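Side-chain contacts in carbon monoxide oxidation system transcription regulator CooA-1 (Carboxydothermus hydrogenoformans, PDB 6CPB), which probably acts as a DNA-binding transcription factor that senses carbon monoxide through haem, the chain described here being its haem domain: residues V114-L117 with G118-K122; F46-S50 with G51-V55; L125-I128 with N129-F133. All coordinates share one frame; numbering follows the deposited sequence.

Interaction 1. Residues V114-L117 with G118-K122; sequences VKVL and GDLLK. With SO4 (sulfate ion), chain D.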
loop_
_atom_site.group_PDB
_atom_site.type_symbol
_atom_site.label_atom_id
_atom_site.label_comp_id
_atom_site.label_asym_id
_atom_site.label_seq_id
_atom_site.Cartn_x
_atom_site.Cartn_y
_atom_site.Cartn_z
ATOM N N VAL A 114 -2.227 -4.333 3.199
ATOM C CA VAL A 114 -1.944 -2.952 3.578
ATOM C C VAL A 114 -0.521 -2.821 4.096
ATOM O O VAL A 114 0.200 -1.883 3.742
ATOM C CB VAL A 114 -2.975 -2.467 4.620
ATOM C CG1 VAL A 114 -2.512 -1.184 5.296
ATOM C CG2 VAL A 114 -4.344 -2.271 3.981
ATOM N N LYS A 115 -0.100 -3.748 4.952
ATOM C CA LYS A 115 1.249 -3.704 5.512
ATOM C C LYS A 115 2.302 -3.796 4.405
ATOM O O LYS A 115 3.264 -3.011 4.373
ATOM C CB LYS A 115 1.386 -4.841 6.535
ATOM C CG LYS A 115 2.675 -4.872 7.326
ATOM C CD LYS A 115 3.799 -5.596 6.624
ATOM C CE LYS A 115 3.500 -7.053 6.349
ATOM N NZ LYS A 115 4.726 -7.752 5.858
ATOM N N VAL A 116 2.129 -4.754 3.489
ATOM C CA VAL A 116 3.079 -4.967 2.395
ATOM C C VAL A 116 3.133 -3.749 1.478
ATOM O O VAL A 116 4.221 -3.255 1.137
ATOM C CB VAL A 116 2.713 -6.248 1.616
ATOM C CG1 VAL A 116 3.485 -6.330 0.310
ATOM C CG2 VAL A 116 2.957 -7.496 2.454
ATOM N N LEU A 117 1.965 -3.241 1.066
ATOM C CA LEU A 117 1.942 -2.090 0.167
ATOM C C LEU A 117 2.539 -0.867 0.837
ATOM O O LEU A 117 3.237 -0.076 0.190
ATOM C CB LEU A 117 0.518 -1.805 -0.303
ATOM C CG LEU A 117 -0.080 -2.818 -1.284
ATOM C CD1 LEU A 117 -1.548 -2.512 -1.507
ATOM C CD2 LEU A 117 0.647 -2.864 -2.607
ATOM N N GLY A 118 2.263 -0.680 2.129
ATOM C CA GLY A 118 2.844 0.444 2.839
ATOM C C GLY A 118 4.358 0.375 2.878
ATOM O O GLY A 118 5.039 1.389 2.708
ATOM N N ASP A 119 4.907 -0.826 3.099
ATOM C CA ASP A 119 6.359 -1.002 3.102
ATOM C C ASP A 119 6.948 -0.773 1.712
ATOM O O ASP A 119 7.997 -0.123 1.576
ATOM C CB ASP A 119 6.730 -2.402 3.594
ATOM C CG ASP A 119 6.647 -2.548 5.094
ATOM O OD1 ASP A 119 6.622 -1.515 5.804
ATOM O OD2 ASP A 119 6.625 -3.708 5.566
ATOM N N LEU A 120 6.292 -1.296 0.671
ATOM C CA LEU A 120 6.769 -1.078 -0.690
ATOM C C LEU A 120 6.781 0.403 -1.033
ATOM O O LEU A 120 7.743 0.903 -1.634
ATOM C CB LEU A 120 5.879 -1.836 -1.670
ATOM C CG LEU A 120 6.117 -3.343 -1.715
ATOM C CD1 LEU A 120 4.941 -4.026 -2.389
ATOM C CD2 LEU A 120 7.398 -3.650 -2.470
ATOM N N LEU A 121 5.719 1.122 -0.664
ATOM C CA LEU A 121 5.654 2.545 -0.957
ATOM C C LEU A 121 6.720 3.308 -0.180
ATOM O O LEU A 121 7.407 4.169 -0.735
ATOM C CB LEU A 121 4.254 3.085 -0.661
ATOM C CG LEU A 121 4.073 4.583 -0.902
ATOM C CD1 LEU A 121 4.317 4.968 -2.355
ATOM C CD2 LEU A 121 2.672 5.005 -0.450
ATOM N N LYS A 122 6.867 3.018 1.111
ATOM C CA LYS A 122 7.932 3.626 1.900
ATOM C C LYS A 122 9.288 3.427 1.227
ATOM O O LYS A 122 10.077 4.366 1.070
ATOM C CB LYS A 122 7.912 3.013 3.299
ATOM C CG LYS A 122 9.042 3.472 4.203
ATOM C CD LYS A 122 8.962 2.766 5.545
ATOM C CE LYS A 122 10.201 3.042 6.384
ATOM N NZ LYS A 122 10.396 4.495 6.637
HETATM S S SO4 D . 3.898 -9.078 9.879
HETATM O O1 SO4 D . 3.441 -10.217 10.673
HETATM O O2 SO4 D . 2.891 -8.019 9.935
HETATM O O3 SO4 D . 5.160 -8.581 10.421
HETATM O O4 SO4 D . 4.095 -9.510 8.496
HETATM O O HOH W 1 6.161 -6.042 4.120
HETATM O O HOH W 2 3.450 -1.008 6.312
#

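Interaction 2. Residues F46-S50 with G51-V55; sequences FLVKS and GRVRV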
loop_
_atom_site.group_PDB
_atom_site.type_symbol
_atom_site.label_atom_id
_atom_site.label_comp_id
_atom_site.label_asym_id
_atom_site.label_seq_id
_atom_site.Cartn_x
_atom_site.Cartn_y
_atom_site.Cartn_z
ATOM N N PHE A 46 -1.631 -12.689 -5.008
ATOM C CA PHE A 46 -0.951 -13.918 -4.638
ATOM C C PHE A 46 -0.407 -13.842 -3.224
ATOM O O PHE A 46 0.046 -12.791 -2.770
ATOM C CB PHE A 46 0.160 -14.298 -5.625
ATOM C CG PHE A 46 1.369 -13.412 -5.556
ATOM C CD1 PHE A 46 1.432 -12.252 -6.302
ATOM C CD2 PHE A 46 2.441 -13.740 -4.730
ATOM C CE1 PHE A 46 2.560 -11.425 -6.224
ATOM C CE2 PHE A 46 3.550 -12.929 -4.646
ATOM C CZ PHE A 46 3.617 -11.776 -5.392
ATOM N N LEU A 47 -0.453 -14.990 -2.558
ATOM C CA LEU A 47 -0.016 -15.188 -1.189
ATOM C C LEU A 47 1.167 -16.154 -1.209
ATOM O O LEU A 47 1.089 -17.206 -1.843
ATOM C CB LEU A 47 -1.203 -15.802 -0.414
ATOM C CG LEU A 47 -1.036 -16.228 1.032
ATOM C CD1 LEU A 47 -0.381 -15.135 1.881
ATOM C CD2 LEU A 47 -2.410 -16.593 1.579
ATOM N N VAL A 48 2.252 -15.801 -0.520
ATOM C CA VAL A 48 3.388 -16.710 -0.380
ATOM C C VAL A 48 3.033 -17.757 0.671
ATOM O O VAL A 48 2.945 -17.457 1.863
ATOM C CB VAL A 48 4.675 -15.968 -0.009
ATOM C CG1 VAL A 48 5.839 -16.947 0.046
ATOM C CG2 VAL A 48 4.970 -14.863 -1.005
ATOM N N LYS A 49 2.809 -18.990 0.226
ATOM C CA LYS A 49 2.494 -20.078 1.144
ATOM C C LYS A 49 3.752 -20.632 1.807
ATOM O O LYS A 49 3.757 -20.930 3.005
ATOM C CB LYS A 49 1.753 -21.179 0.379
ATOM C CG LYS A 49 1.415 -22.408 1.203
ATOM C CD LYS A 49 0.575 -23.386 0.405
ATOM C CE LYS A 49 0.343 -24.682 1.165
ATOM N NZ LYS A 49 -0.586 -25.559 0.402
ATOM N N SER A 50 4.823 -20.778 1.039
ATOM C CA SER A 50 6.118 -21.185 1.563
ATOM C C SER A 50 7.185 -20.574 0.671
ATOM O O SER A 50 6.949 -20.326 -0.514
ATOM C CB SER A 50 6.254 -22.708 1.608
ATOM O OG SER A 50 6.129 -23.264 0.319
ATOM N N GLY A 51 8.360 -20.327 1.246
ATOM C CA GLY A 51 9.448 -19.716 0.512
ATOM C C GLY A 51 9.556 -18.234 0.771
ATOM O O GLY A 51 9.246 -17.758 1.861
ATOM N N ARG A 52 10.058 -17.501 -0.213
ATOM C CA ARG A 52 10.447 -16.112 -0.010
ATOM C C ARG A 52 10.608 -15.504 -1.390
ATOM O O ARG A 52 11.203 -16.138 -2.268
ATOM C CB ARG A 52 11.767 -16.064 0.758
ATOM C CG ARG A 52 12.213 -14.672 1.145
ATOM C CD ARG A 52 13.351 -14.755 2.139
ATOM N NE ARG A 52 14.536 -15.291 1.489
ATOM C CZ ARG A 52 15.726 -14.700 1.436
ATOM N NH1 ARG A 52 15.943 -13.532 2.024
ATOM N NH2 ARG A 52 16.710 -15.306 0.795
ATOM N N VAL A 53 10.072 -14.299 -1.591
ATOM C CA VAL A 53 10.144 -13.656 -2.896
ATOM C C VAL A 53 10.651 -12.226 -2.761
ATOM O O VAL A 53 10.491 -11.573 -1.725
ATOM C CB VAL A 53 8.808 -13.687 -3.667
ATOM C CG1 VAL A 53 8.285 -15.111 -3.801
ATOM C CG2 VAL A 53 7.786 -12.815 -3.013
ATOM N N ARG A 54 11.252 -11.746 -3.843
ATOM C CA ARG A 54 11.785 -10.400 -3.932
ATOM C C ARG A 54 10.949 -9.616 -4.924
ATOM O O ARG A 54 10.761 -10.056 -6.059
ATOM C CB ARG A 54 13.246 -10.466 -4.392
ATOM C CG ARG A 54 13.974 -9.138 -4.372
ATOM C CD ARG A 54 15.449 -9.294 -4.696
ATOM N NE ARG A 54 15.676 -9.731 -6.072
ATOM C CZ ARG A 54 15.999 -8.931 -7.087
ATOM N NH1 ARG A 54 16.142 -7.624 -6.923
ATOM N NH2 ARG A 54 16.193 -9.451 -8.289
ATOM N N VAL A 55 10.496 -8.442 -4.503
ATOM C CA VAL A 55 9.788 -7.500 -5.359
ATOM C C VAL A 55 10.798 -6.441 -5.768
ATOM O O VAL A 55 11.502 -5.896 -4.912
ATOM C CB VAL A 55 8.602 -6.860 -4.618
ATOM C CG1 VAL A 55 7.848 -5.929 -5.534
ATOM C CG2 VAL A 55 7.672 -7.931 -4.065
#

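Interaction 3. Residues L125-I128 with N129-F133; sequences LTII and NGLVF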
loop_
_atom_site.group_PDB
_atom_site.type_symbol
_atom_site.label_atom_id
_atom_site.label_comp_id
_atom_site.label_asym_id
_atom_site.label_seq_id
_atom_site.Cartn_x
_atom_site.Cartn_y
_atom_site.Cartn_z
ATOM N N LEU A 125 9.752 5.480 -2.043
ATOM C CA LEU A 125 10.048 6.889 -1.800
ATOM C C LEU A 125 11.482 7.071 -1.333
ATOM O O LEU A 125 12.129 8.076 -1.667
ATOM C CB LEU A 125 9.076 7.493 -0.792
ATOM C CG LEU A 125 7.599 7.458 -1.178
ATOM C CD1 LEU A 125 6.825 8.379 -0.240
ATOM C CD2 LEU A 125 7.338 7.814 -2.626
ATOM N N THR A 126 12.010 6.099 -0.587
ATOM C CA THR A 126 13.418 6.129 -0.221
ATOM C C THR A 126 14.314 6.086 -1.457
ATOM O O THR A 126 15.320 6.807 -1.527
ATOM C CB THR A 126 13.705 4.991 0.752
ATOM O OG1 THR A 126 12.996 5.281 1.962
ATOM C CG2 THR A 126 15.191 4.834 1.052
ATOM N N ILE A 127 13.964 5.261 -2.446
ATOM C CA ILE A 127 14.737 5.219 -3.687
ATOM C C ILE A 127 14.694 6.568 -4.394
ATOM O O ILE A 127 15.730 7.071 -4.844
ATOM C CB ILE A 127 14.259 4.071 -4.593
ATOM C CG1 ILE A 127 14.582 2.725 -3.952
ATOM C CG2 ILE A 127 14.876 4.176 -5.994
ATOM C CD1 ILE A 127 13.725 1.580 -4.464
ATOM N N ILE A 128 13.504 7.172 -4.504
ATOM C CA ILE A 128 13.401 8.486 -5.135
ATOM C C ILE A 128 14.298 9.486 -4.418
ATOM O O ILE A 128 15.058 10.235 -5.046
ATOM C CB ILE A 128 11.937 8.958 -5.150
ATOM C CG1 ILE A 128 11.097 8.089 -6.088
ATOM C CG2 ILE A 128 11.860 10.429 -5.567
ATOM C CD1 ILE A 128 9.601 8.282 -5.925
ATOM N N ASN A 129 14.210 9.514 -3.092
ATOM C CA ASN A 129 14.985 10.455 -2.297
ATOM C C ASN A 129 16.479 10.281 -2.553
ATOM O O ASN A 129 17.230 11.262 -2.640
ATOM C CB ASN A 129 14.633 10.238 -0.821
ATOM C CG ASN A 129 15.146 11.335 0.076
ATOM O OD1 ASN A 129 14.691 12.469 0.006
ATOM N ND2 ASN A 129 16.104 11.003 0.921
ATOM N N GLY A 130 16.929 9.034 -2.690
ATOM C CA GLY A 130 18.334 8.782 -2.967
ATOM C C GLY A 130 18.748 9.193 -4.364
ATOM O O GLY A 130 19.804 9.801 -4.546
ATOM N N LEU A 131 17.922 8.887 -5.366
ATOM C CA LEU A 131 18.250 9.269 -6.732
ATOM C C LEU A 131 18.346 10.784 -6.879
ATOM O O LEU A 131 19.225 11.291 -7.591
ATOM C CB LEU A 131 17.219 8.704 -7.711
ATOM C CG LEU A 131 17.257 7.190 -7.909
ATOM C CD1 LEU A 131 16.062 6.755 -8.746
ATOM C CD2 LEU A 131 18.553 6.744 -8.556
ATOM N N VAL A 132 17.445 11.523 -6.232
ATOM C CA VAL A 132 17.493 12.978 -6.327
ATOM C C VAL A 132 18.825 13.495 -5.795
ATOM O O VAL A 132 19.462 14.365 -6.404
ATOM C CB VAL A 132 16.294 13.612 -5.592
ATOM C CG1 VAL A 132 16.448 15.128 -5.528
ATOM C CG2 VAL A 132 15.008 13.256 -6.280
ATOM N N PHE A 133 19.267 12.975 -4.651
ATOM C CA PHE A 133 20.548 13.410 -4.113
ATOM C C PHE A 133 21.700 13.034 -5.042
ATOM O O PHE A 133 22.574 13.857 -5.342
ATOM C CB PHE A 133 20.774 12.823 -2.722
ATOM C CG PHE A 133 22.075 13.262 -2.112
ATOM C CD1 PHE A 133 22.247 14.569 -1.712
ATOM C CD2 PHE A 133 23.142 12.382 -1.980
ATOM C CE1 PHE A 133 23.468 14.995 -1.178
ATOM C CE2 PHE A 133 24.355 12.797 -1.442
ATOM C CZ PHE A 133 24.500 14.097 -1.032
#

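Interaction 1. Residues V114-L117 with G118-K122
Lys115 and Asp119, Val116 and Leu120 meet one turn apart on helix 108-135, the long dimer helix of the CRP-like fold. The i to i+4 backbone ladder is regular: Leu120 N donates to Val116 O at 2.9 Å with an N-H...O angle of 165°, and Gly118, Asp119 and Leu121 repeat the pattern.

The polar pair works through solvent. Lys115 NZ and Asp119 OD2 stand 4.5 Å apart, beyond a salt bridge, and one water accepts from NZ and donates to OD2, its oxygen 2.8 Å from each. Direct contact is left to the lysine's aliphatic part, whose CD lies 3.6 Å from Asp119 OD2. Bends at chi2 and chi3 (-86° and -61°) curl the chain round the helix, so that CD, not NZ, touches the carboxylate. NZ also has a salt bridge to Asp73 and a weak hydrogen bond to O4 of a sulfate, probably from the crystallisation liquor; Asp119 OD1 is hydrogen-bonded to His78 NE2 of the second subunit, a residue seen as an axial haem ligand in this protein, though no haem is bound to this chain. A methionine in place of Lys115 would probably leave Asp73 without its charged mate and the bridging water without its donor.

The apolar contact faces the β domain, where Leu69 meets Val116 and Phe75 meets Leu120. Val116 and Leu120 run out abreast, with Val116 CG1 3.8 Å from Leu120 CD1.

Interaction 2. Residues F46-S50 with G51-V55
Val48 and Val53 reach toward each other tip to tip across a chain corner, with Val48 CG2 and Val53 CG2 4.0 Å apart. No hydrogen bond joins 46-50 to 51-55, so the direct contact between the two arms is van der Waals packing on the inner side of the corner.

Val48 uses both branches. Its CG1, trans to the backbone N (chi1 -177°), lies over the glycine peptide, 3.9 Å from Gly51 O, while the other methyl meets the second valine. Val53 answers with the methyl held between its own N and carbonyl carbon, and its side chain also packs on Leu69 and Thr89.

The chain turns its corner at Lys49, and Gly51 follows with phi 99° and psi -151°. A CB built on that backbone would fall 2.4 Å from Ser50 O, a clash, so the geometry explains the absence of a side chain here. At the corner itself, Lys49 and Ser50 both face Thr90 of strand 89-95 in a classic beta bulge. After the glycine, Arg52 turns away from the valine pair and forms a salt bridge with Glu87.

Strand 44-50 pairs with 89-95 and 74-76, whereas 52-59 pairs with 82-85 and 62-70. The valine pair is how this protein packs the inside of the corner; the passage of the chain from one four-stranded antiparallel sheet into the other is characteristic of the cupin-type β jelly roll of cyclic nucleotide-binding domains.

Interaction 3. Residues L125-I128 with N129-F133
Leu125 to Ile128 give their carbonyl oxygens to the amides of Asn129 to Val132 in an unbroken α-helical ladder, the bonds measuring 2.9 to 3.0 Å.

On the face turned to the β domain, Ile127 and Leu131 stack as neighbours along the helix. The touching atoms are Ile127 CG2 and Leu131 CD1, 4.0 Å apart, and Leu131 CG also sits 3.4 Å from Ile127 O. Leu131 chi1 is -70°, which puts CG trans to its carbonyl carbon and leans it back over the preceding turn. Both side chains continue onto Phe64 of strand 62-70, so the pair joins the helix to that strand.

A second apolar step follows a neighbouring face of the helix, the one turned to the second subunit, where Ile128 CG2 and Val132 CG2 approach to 4.3 Å; the same valine methyl lies 3.3 Å from Ile128 O. Ile128 packs on Ile128 of the second subunit. This like-on-like meeting along helix 108-135 is consistent with the paired dimer helices of the CRP family. Val132 contacts Phe64 of that subunit.

The polar groups of this region are turned to the partner chain. Thr126 OG1 bonds to Arg80 of the second subunit, a haem-binding residue in this protein, and also to Lys122 O one turn back. Asn129 CB rests 3.4 Å from Leu125 O, and chi1 of -168° swings the amide outward, where OD1 bonds to Tyr59 OH of the second subunit.

How the interactions relate
Interactions 1 and 3 are successive parts of helix 108-135, their centres about 17 Å apart, and both also touch the second subunit. Interaction 2 belongs to the β domain packed against that helix: its centre is about 15 Å from that of interaction 1, and the two meet where Leu120 CD2 lies 3.8 Å from Val55 CG1. Interaction 3 stays clear of it, with nearest atoms about 8 Å apart. Of the residues that bind haem in this protein, though none is bound to this chain, Lys122 lies within interaction 1; the Leu117 side chain is about 5 Å from that of Thr79 and 10 Å from that of His78, whereas Val53 is about 11 Å from the Thr79 side chain.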